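Serine--tRNA ligase, cytoplasmic (Candida albicans, PDB 3QO8) catalyses the ATP-dependent attachment of serine to tRNA(Ser), first activating the amino acid as seryl-adenylate and then transferring it to the acceptor end of the tRNA. Local coordinates at residues A[213-218]-A[240-245]; A[206-211]-A[272-277]; A[2-7]-A[103-108]. All coordinates share one frame; numbering follows the deposited sequence.

Contact 1: A[213-218]-A[240-245]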
loop_
_atom_site.group_PDB
_atom_site.type_symbol
_atom_site.label_atom_id
_atom_site.label_comp_id
_atom_site.label_asym_id
_atom_site.label_seq_id
_atom_site.Cartn_x
_atom_site.Cartn_y
_atom_site.Cartn_z
ATOM N N MET A 213 -3.484 4.760 -8.445
ATOM C CA MET A 213 -4.317 5.566 -9.337
ATOM C C MET A 213 -3.738 5.561 -10.729
ATOM O O MET A 213 -2.516 5.545 -10.891
ATOM C CB MET A 213 -4.412 7.016 -8.858
ATOM C CG MET A 213 -5.422 7.250 -7.760
ATOM S SD MET A 213 -5.570 9.006 -7.353
ATOM C CE MET A 213 -6.454 9.719 -8.730
ATOM N N ASN A 214 -4.618 5.579 -11.729
ATOM C CA ASN A 214 -4.192 5.760 -13.108
ATOM C C ASN A 214 -3.513 7.115 -13.230
ATOM O O ASN A 214 -3.891 8.056 -12.541
ATOM C CB ASN A 214 -5.388 5.692 -14.057
ATOM C CG ASN A 214 -5.916 4.271 -14.232
ATOM O OD1 ASN A 214 -5.148 3.309 -14.248
ATOM N ND2 ASN A 214 -7.230 4.139 -14.362
ATOM N N LYS A 215 -2.518 7.214 -14.105
ATOM C CA LYS A 215 -1.770 8.453 -14.277
ATOM C C LYS A 215 -2.652 9.621 -14.715
ATOM O O LYS A 215 -2.558 10.720 -14.173
ATOM C CB LYS A 215 -0.630 8.251 -15.278
ATOM C CG LYS A 215 0.388 7.203 -14.845
ATOM C CD LYS A 215 1.680 7.281 -15.656
ATOM C CE LYS A 215 1.486 6.801 -17.090
ATOM N NZ LYS A 215 2.780 6.779 -17.833
ATOM N N GLU A 216 -3.513 9.380 -15.694
ATOM C CA GLU A 216 -4.352 10.442 -16.233
ATOM C C GLU A 216 -5.276 11.044 -15.170
ATOM O O GLU A 216 -5.527 12.243 -15.169
ATOM C CB GLU A 216 -5.168 9.940 -17.424
ATOM C CG GLU A 216 -4.366 9.143 -18.453
ATOM C CD GLU A 216 -4.317 7.645 -18.150
ATOM O OE1 GLU A 216 -4.189 6.848 -19.107
ATOM O OE2 GLU A 216 -4.403 7.263 -16.962
ATOM N N VAL A 217 -5.785 10.215 -14.267
ATOM C CA VAL A 217 -6.630 10.719 -13.191
ATOM C C VAL A 217 -5.797 11.460 -12.138
ATOM O O VAL A 217 -6.191 12.527 -11.651
ATOM C CB VAL A 217 -7.450 9.589 -12.510
ATOM C CG1 VAL A 217 -8.553 10.185 -11.654
ATOM C CG2 VAL A 217 -8.044 8.663 -13.549
ATOM N N MET A 218 -4.647 10.898 -11.784
ATOM C CA MET A 218 -3.794 11.532 -10.781
ATOM C C MET A 218 -3.399 12.928 -11.262
ATOM O O MET A 218 -3.412 13.901 -10.502
ATOM C CB MET A 218 -2.549 10.671 -10.504
ATOM C CG MET A 218 -1.555 11.302 -9.524
ATOM S SD MET A 218 -2.201 11.529 -7.846
ATOM C CE MET A 218 -1.906 9.877 -7.196
ATOM N N GLU A 240 1.769 1.763 -16.198
ATOM C CA GLU A 240 2.259 2.415 -14.995
ATOM C C GLU A 240 1.083 3.019 -14.253
ATOM O O GLU A 240 0.115 3.463 -14.868
ATOM C CB GLU A 240 3.259 3.517 -15.351
ATOM C CG GLU A 240 4.487 3.025 -16.101
ATOM C CD GLU A 240 5.381 4.162 -16.573
ATOM O OE1 GLU A 240 5.056 5.335 -16.287
ATOM O OE2 GLU A 240 6.405 3.883 -17.236
ATOM N N LYS A 241 1.173 3.020 -12.927
ATOM C CA LYS A 241 0.221 3.710 -12.080
ATOM C C LYS A 241 1.043 4.486 -11.045
ATOM O O LYS A 241 2.261 4.354 -10.982
ATOM C CB LYS A 241 -0.737 2.713 -11.397
ATOM C CG LYS A 241 -1.483 1.778 -12.386
ATOM C CD LYS A 241 -2.471 0.881 -11.654
ATOM C CE LYS A 241 -3.152 -0.102 -12.621
ATOM N NZ LYS A 241 -3.947 0.571 -13.693
ATOM N N TYR A 242 0.380 5.300 -10.246
ATOM C CA TYR A 242 1.042 5.945 -9.121
ATOM C C TYR A 242 0.459 5.446 -7.806
ATOM O O TYR A 242 -0.733 5.167 -7.720
ATOM C CB TYR A 242 0.878 7.459 -9.218
ATOM C CG TYR A 242 1.695 8.068 -10.330
ATOM C CD1 TYR A 242 2.983 8.526 -10.097
ATOM C CD2 TYR A 242 1.192 8.157 -11.621
ATOM C CE1 TYR A 242 3.742 9.072 -11.113
ATOM C CE2 TYR A 242 1.944 8.701 -12.644
ATOM C CZ TYR A 242 3.217 9.157 -12.386
ATOM O OH TYR A 242 3.967 9.702 -13.406
ATOM N N LEU A 243 1.300 5.339 -6.786
ATOM C CA LEU A 243 0.815 5.199 -5.420
ATOM C C LEU A 243 0.365 6.563 -4.900
ATOM O O LEU A 243 1.003 7.585 -5.183
ATOM C CB LEU A 243 1.918 4.635 -4.526
ATOM C CG LEU A 243 2.209 3.146 -4.755
ATOM C CD1 LEU A 243 3.395 2.726 -3.893
ATOM C CD2 LEU A 243 0.978 2.314 -4.415
ATOM N N ILE A 244 -0.723 6.591 -4.140
ATOM C CA ILE A 244 -1.259 7.855 -3.643
ATOM C C ILE A 244 -0.460 8.384 -2.457
ATOM O O ILE A 244 0.081 7.603 -1.682
ATOM C CB ILE A 244 -2.755 7.728 -3.255
ATOM C CG1 ILE A 244 -2.936 6.855 -2.002
ATOM C CG2 ILE A 244 -3.580 7.198 -4.474
ATOM C CD1 ILE A 244 -4.395 6.743 -1.505
ATOM N N ALA A 245 -0.381 9.716 -2.341
ATOM C CA ALA A 245 0.257 10.381 -1.210
ATOM C C ALA A 245 -0.748 10.633 -0.094
ATOM O O ALA A 245 -0.373 10.889 1.050
ATOM C CB ALA A 245 0.893 11.728 -1.671
HETATM O O HOH W 1 -1.783 4.851 -15.452
#
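Met213 pairs with Tyr242 across two antiparallel strands, joined by both of its main-chain polar atoms: Met213 N reaches Tyr242 O at 2.9 Å, and Tyr242 N returns to Met213 O at 3.0 Å with an N-H...O angle of 171°. This hydrogen-bonded pair joins strand 212-214 to the central strand 239-243 of a small three-stranded antiparallel sheet. The Met213 side chain crosses that of Ile244 at about a right angle, its CG lying 3.8 Å from Ile244 CG2, and it also packs on Ile172 of the second subunit. At Asn214, whose backbone bonds to the second subunit, the chain turns into the helix 215-218. The amide lies alongside the Lys241 side chain, and Lys241 NZ donates to Asn214 OD1 at 3.0 Å; the same ammonium also bonds to Val173 O of the second subunit. Lys215 reaches the Glu240 part of strand 239-243. Its CB lies at the edge of the Tyr242 ring, in the ring plane, and the bend at chi3 (-71°) turns the ammonium toward Glu240, where Lys215 NZ forms a salt bridge with Glu240 OE1 at 3.1 Å, approaching from above the carboxylate plane. Further on, Met218 folds back, its chain bent at chi2 and chi3, and brings CE to 4.2 Å from Tyr242 CB and an equal distance from Ile244 CG2. Phe227 meets the Tyr242 ring edge-to-face. Polarity is thus graded along the contact: charged groups close the end at Glu240, while methionine and isoleucine fill the buried end near Ser247, which probably binds serine, and the shared ammonium of Lys241 couples this small sheet to the dimer partner.

Contact 2: A[206-211]-A[272-277]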
loop_
_atom_site.group_PDB
_atom_site.type_symbol
_atom_site.label_atom_id
_atom_site.label_comp_id
_atom_site.label_asym_id
_atom_site.label_seq_id
_atom_site.Cartn_x
_atom_site.Cartn_y
_atom_site.Cartn_z
ATOM N N PRO A 206 -17.756 6.635 5.759
ATOM C CA PRO A 206 -16.453 5.965 5.683
ATOM C C PRO A 206 -16.158 5.536 4.265
ATOM O O PRO A 206 -17.013 4.952 3.584
ATOM C CB PRO A 206 -16.629 4.744 6.589
ATOM C CG PRO A 206 -17.709 5.163 7.566
ATOM C CD PRO A 206 -18.656 5.991 6.734
ATOM N N LEU A 207 -14.953 5.825 3.805
ATOM C CA LEU A 207 -14.623 5.486 2.429
ATOM C C LEU A 207 -13.176 5.050 2.369
ATOM O O LEU A 207 -12.288 5.878 2.554
ATOM C CB LEU A 207 -14.852 6.707 1.538
ATOM C CG LEU A 207 -14.752 6.528 0.029
ATOM C CD1 LEU A 207 -15.777 5.503 -0.445
ATOM C CD2 LEU A 207 -14.947 7.860 -0.671
ATOM N N GLN A 208 -12.931 3.763 2.125
ATOM C CA GLN A 208 -11.558 3.290 1.980
ATOM C C GLN A 208 -11.135 3.353 0.535
ATOM O O GLN A 208 -11.718 2.695 -0.329
ATOM C CB GLN A 208 -11.369 1.871 2.508
ATOM C CG GLN A 208 -9.899 1.391 2.408
ATOM C CD GLN A 208 -9.699 0.030 3.058
ATOM O OE1 GLN A 208 -10.391 -0.306 4.008
ATOM N NE2 GLN A 208 -8.765 -0.755 2.542
ATOM N N ALA A 209 -10.113 4.153 0.275
ATOM C CA ALA A 209 -9.699 4.438 -1.090
ATOM C C ALA A 209 -8.619 3.472 -1.540
ATOM O O ALA A 209 -7.809 3.021 -0.727
ATOM C CB ALA A 209 -9.176 5.903 -1.175
ATOM N N PRO A 210 -8.579 3.177 -2.845
ATOM C CA PRO A 210 -7.470 2.387 -3.386
ATOM C C PRO A 210 -6.191 3.215 -3.304
ATOM O O PRO A 210 -6.265 4.442 -3.333
ATOM C CB PRO A 210 -7.878 2.175 -4.844
ATOM C CG PRO A 210 -8.764 3.348 -5.155
ATOM C CD PRO A 210 -9.512 3.629 -3.896
ATOM N N VAL A 211 -5.041 2.570 -3.173
ATOM C CA VAL A 211 -3.786 3.311 -3.030
ATOM C C VAL A 211 -3.005 3.431 -4.327
ATOM O O VAL A 211 -1.901 3.995 -4.346
ATOM C CB VAL A 211 -2.869 2.696 -1.947
ATOM C CG1 VAL A 211 -3.545 2.779 -0.593
ATOM C CG2 VAL A 211 -2.509 1.253 -2.294
ATOM N N ALA A 272 -15.213 10.337 5.299
ATOM C CA ALA A 272 -14.141 9.973 6.205
ATOM C C ALA A 272 -13.246 9.004 5.439
ATOM O O ALA A 272 -13.485 7.786 5.424
ATOM C CB ALA A 272 -14.716 9.324 7.449
ATOM N N GLY A 273 -12.229 9.552 4.778
ATOM C CA GLY A 273 -11.363 8.759 3.927
ATOM C C GLY A 273 -10.354 7.988 4.746
ATOM O O GLY A 273 -9.856 8.491 5.735
ATOM N N TYR A 274 -10.064 6.759 4.343
ATOM C CA TYR A 274 -9.009 5.993 4.992
ATOM C C TYR A 274 -8.156 5.307 3.941
ATOM O O TYR A 274 -8.682 4.672 3.013
ATOM C CB TYR A 274 -9.578 4.942 5.963
ATOM C CG TYR A 274 -8.541 3.898 6.318
ATOM C CD1 TYR A 274 -7.358 4.264 6.963
ATOM C CD2 TYR A 274 -8.703 2.570 5.964
ATOM C CE1 TYR A 274 -6.385 3.340 7.264
ATOM C CE2 TYR A 274 -7.723 1.618 6.284
ATOM C CZ TYR A 274 -6.567 2.016 6.929
ATOM O OH TYR A 274 -5.577 1.110 7.252
ATOM N N SER A 275 -6.843 5.436 4.077
ATOM C CA SER A 275 -5.942 4.717 3.190
ATOM C C SER A 275 -4.565 4.740 3.807
ATOM O O SER A 275 -4.290 5.552 4.693
ATOM C CB SER A 275 -5.881 5.403 1.823
ATOM O OG SER A 275 -5.144 6.631 1.910
ATOM N N SER A 276 -3.696 3.859 3.336
ATOM C CA SER A 276 -2.268 4.093 3.486
ATOM C C SER A 276 -1.855 5.186 2.496
ATOM O O SER A 276 -2.570 5.450 1.516
ATOM C CB SER A 276 -1.474 2.809 3.262
ATOM O OG SER A 276 -1.649 1.951 4.380
ATOM N N CYS A 277 -0.715 5.816 2.775
ATOM C CA CYS A 277 -0.199 6.953 2.017
ATOM C C CYS A 277 1.285 6.740 1.812
ATOM O O CYS A 277 1.981 6.298 2.725
ATOM C CB CYS A 277 -0.425 8.260 2.796
ATOM S SG CYS A 277 -2.164 8.506 3.279
#
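Leu207 is held between Ala272 and Tyr274 in a parallel strand pair of the class II synthetase catalytic core, whose large sheet is mixed but mainly antiparallel. Three backbone bonds make the tight part. Leu207 N donates to Ala272 O at 2.9 Å. Tyr274 N returns to Leu207 O at 3.0 Å, and Ala209 N follows on to Tyr274 O. CA-H...O contacts fill in between, including Gly273 CA to Leu207 O at 3.3 Å. On the face bearing Gln208 and Tyr274, the two side chains run side by side in the same direction, with CG anti to the backbone N in each (chi1 -178° and 163°). The amide and ring planes stand 79° apart, and Gln208 OE1 meets the ring edge 3.9 Å from Tyr274 CD2. Gln208 NE2 bonds to Glu299 of the second subunit, and Leu207 and Gln208 pair with a strand of that subunit, continuing the sheet across the interface. Ser275 packs on Ser247 and the Gly273 backbone bonds to Glu302, both probable serine-binding residues. From Ala209 on, segment 206-211 is no longer strand and diverges, leaving van der Waals touches around the partly exposed Val211 and Ser276; Val211 also packs on Phe278 of the second subunit. Ser276 OG bonds to Glu299 of its own chain, Ser275 OG donates to Ser276 O at 2.9 Å, and Val211 CG1 rests 3.5 Å from Ser276 O.

Contact 3: A[2-7]-A[103-108]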
loop_
_atom_site.group_PDB
_atom_site.type_symbol
_atom_site.label_atom_id
_atom_site.label_comp_id
_atom_site.label_asym_id
_atom_site.label_seq_id
_atom_site.Cartn_x
_atom_site.Cartn_y
_atom_site.Cartn_z
ATOM N N LEU A 2 -7.951 27.473 -12.588
ATOM C CA LEU A 2 -8.924 28.550 -12.640
ATOM C C LEU A 2 -9.652 28.520 -13.976
ATOM O O LEU A 2 -9.142 27.980 -14.949
ATOM C CB LEU A 2 -8.216 29.901 -12.487
ATOM C CG LEU A 2 -7.402 30.110 -11.207
ATOM C CD1 LEU A 2 -6.714 31.483 -11.241
ATOM C CD2 LEU A 2 -8.303 29.993 -9.987
ATOM N N ASP A 3 -10.842 29.108 -14.011
ATOM C CA ASP A 3 -11.582 29.252 -15.254
ATOM C C ASP A 3 -10.832 30.159 -16.220
ATOM O O ASP A 3 -10.231 31.155 -15.813
ATOM C CB ASP A 3 -12.957 29.823 -14.976
ATOM N N ILE A 4 -10.874 29.812 -17.500
ATOM C CA ILE A 4 -10.326 30.662 -18.548
ATOM C C ILE A 4 -10.852 32.098 -18.404
ATOM O O ILE A 4 -10.089 33.063 -18.457
ATOM C CB ILE A 4 -10.701 30.107 -19.933
ATOM C CG1 ILE A 4 -10.187 31.017 -21.048
ATOM C CG2 ILE A 4 -12.209 29.917 -20.037
ATOM C CD1 ILE A 4 -8.690 30.977 -21.215
ATOM N N ASN A 5 -12.157 32.232 -18.190
ATOM C CA ASN A 5 -12.790 33.543 -18.153
ATOM C C ASN A 5 -12.295 34.426 -17.010
ATOM O O ASN A 5 -12.418 35.653 -17.064
ATOM C CB ASN A 5 -14.318 33.411 -18.146
ATOM C CG ASN A 5 -14.870 33.027 -19.503
ATOM O OD1 ASN A 5 -14.138 32.986 -20.488
ATOM N ND2 ASN A 5 -16.166 32.744 -19.564
ATOM N N ALA A 6 -11.713 33.806 -15.985
ATOM C CA ALA A 6 -11.152 34.571 -14.873
ATOM C C ALA A 6 -10.042 35.515 -15.332
ATOM O O ALA A 6 -9.795 36.542 -14.702
ATOM C CB ALA A 6 -10.638 33.636 -13.780
ATOM N N PHE A 7 -9.367 35.162 -16.418
ATOM C CA PHE A 7 -8.249 35.962 -16.930
ATOM C C PHE A 7 -8.718 37.068 -17.876
ATOM O O PHE A 7 -7.928 37.901 -18.302
ATOM C CB PHE A 7 -7.249 35.066 -17.678
ATOM C CG PHE A 7 -6.609 34.013 -16.812
ATOM C CD1 PHE A 7 -5.333 34.199 -16.300
ATOM C CD2 PHE A 7 -7.287 32.840 -16.511
ATOM C CE1 PHE A 7 -4.741 33.240 -15.494
ATOM C CE2 PHE A 7 -6.707 31.874 -15.708
ATOM C CZ PHE A 7 -5.427 32.076 -15.196
ATOM N N SER A 103 -2.055 24.624 -20.789
ATOM C CA SER A 103 -0.818 24.285 -20.099
ATOM C C SER A 103 -0.378 25.424 -19.197
ATOM O O SER A 103 0.085 25.200 -18.077
ATOM C CB SER A 103 0.285 23.982 -21.109
ATOM O OG SER A 103 1.557 24.010 -20.490
ATOM N N LYS A 104 -0.510 26.649 -19.698
ATOM C CA LYS A 104 -0.143 27.825 -18.930
ATOM C C LYS A 104 -1.117 28.042 -17.782
ATOM O O LYS A 104 -0.706 28.275 -16.651
ATOM C CB LYS A 104 -0.075 29.061 -19.823
ATOM C CG LYS A 104 1.167 29.105 -20.696
ATOM C CD LYS A 104 1.317 30.450 -21.388
ATOM C CE LYS A 104 2.599 30.509 -22.203
ATOM N NZ LYS A 104 3.805 30.278 -21.366
ATOM N N ILE A 105 -2.408 27.953 -18.071
ATOM C CA ILE A 105 -3.409 28.150 -17.034
ATOM C C ILE A 105 -3.215 27.145 -15.907
ATOM O O ILE A 105 -3.403 27.463 -14.729
ATOM C CB ILE A 105 -4.820 28.055 -17.600
ATOM C CG1 ILE A 105 -5.089 29.267 -18.506
ATOM C CG2 ILE A 105 -5.839 27.955 -16.474
ATOM C CD1 ILE A 105 -6.348 29.155 -19.313
ATOM N N ASN A 106 -2.800 25.939 -16.274
ATOM C CA ASN A 106 -2.557 24.887 -15.299
ATOM C C ASN A 106 -1.463 25.233 -14.293
ATOM O O ASN A 106 -1.451 24.717 -13.178
ATOM C CB ASN A 106 -2.225 23.571 -16.005
ATOM C CG ASN A 106 -1.977 22.447 -15.035
ATOM O OD1 ASN A 106 -2.896 21.986 -14.356
ATOM N ND2 ASN A 106 -0.730 21.991 -14.962
ATOM N N GLN A 107 -0.547 26.104 -14.692
ATOM C CA GLN A 107 0.542 26.522 -13.817
ATOM C C GLN A 107 0.115 27.554 -12.761
ATOM O O GLN A 107 0.799 27.730 -11.754
ATOM C CB GLN A 107 1.695 27.092 -14.641
ATOM C CG GLN A 107 2.281 26.139 -15.652
ATOM C CD GLN A 107 3.451 26.751 -16.382
ATOM O OE1 GLN A 107 4.367 27.291 -15.761
ATOM N NE2 GLN A 107 3.423 26.687 -17.706
ATOM N N VAL A 108 -1.011 28.226 -12.985
ATOM C CA VAL A 108 -1.457 29.284 -12.083
ATOM C C VAL A 108 -2.173 28.717 -10.856
ATOM O O VAL A 108 -3.147 27.968 -10.976
ATOM C CB VAL A 108 -2.384 30.283 -12.802
ATOM C CG1 VAL A 108 -2.836 31.388 -11.842
ATOM C CG2 VAL A 108 -1.682 30.878 -14.021
HETATM O O HOH W 2 -5.068 28.037 -12.944
#
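Ile105 projects from the end of helix 74-107 into the N-terminal segment 2-7, where three residues receive its branches. Its CD1 meets Ile4 CD1 at 3.5 Å, while CG2 packs against Phe7 CE2 and lies 3.6 Å from Leu2 O. Val108, one turn later, divides its methyls: CG1 touches Leu2 CD1 at 3.9 Å, and CG2 sits at the edge of the Phe7 ring, 4.1 Å from Phe7 CZ. That split follows from chi1 (-180°), which sets CG1 anti to the backbone N and leaves CG2 facing the phenyl. One water bridges the backbones, accepting from Leu2 N at 3.0 Å and donating to Val108 O; its approach to Ile105 O is doubtfully short. In the next shell, Phe7 and Val108 both lean on Ile18 of helix 15-25 and Ile35 of helix 30-65, and Lys104 forms a salt bridge with Glu34. The 3-10 turn 4-7 points Phe7 toward the helix and lets the end of the Ile4 side chain reach it. The contact thus packs the chain start against the base of the long helical arm of the N-terminal domain, which is involved in tRNA binding. Direct contact rests on apolar side chains, and the water joins Leu2 N to the carbonyl of Val108, which also receives Tyr376 OH.

Contacts 1 and 2 belong to the catalytic part and adjoin each other: strands 205-208 and 212-214 are consecutive, contact 1 is nested in the loop closed by contact 2, and Ile244 N probably bonds to Val211 O at 2.9 Å. Both also touch the second subunit. Contact 2 is the more deeply buried and relies mainly on parallel backbone bonding, whereas the partly buried contact 1 adds a salt bridge and a shared ammonium to its antiparallel pair. Contact 3 stands apart in the N-terminal domain, its centre about 23 Å from that of contact 1 and about 30 Å from that of contact 2; buried too, it joins helix and turn by apolar packing and one water, within a single subunit.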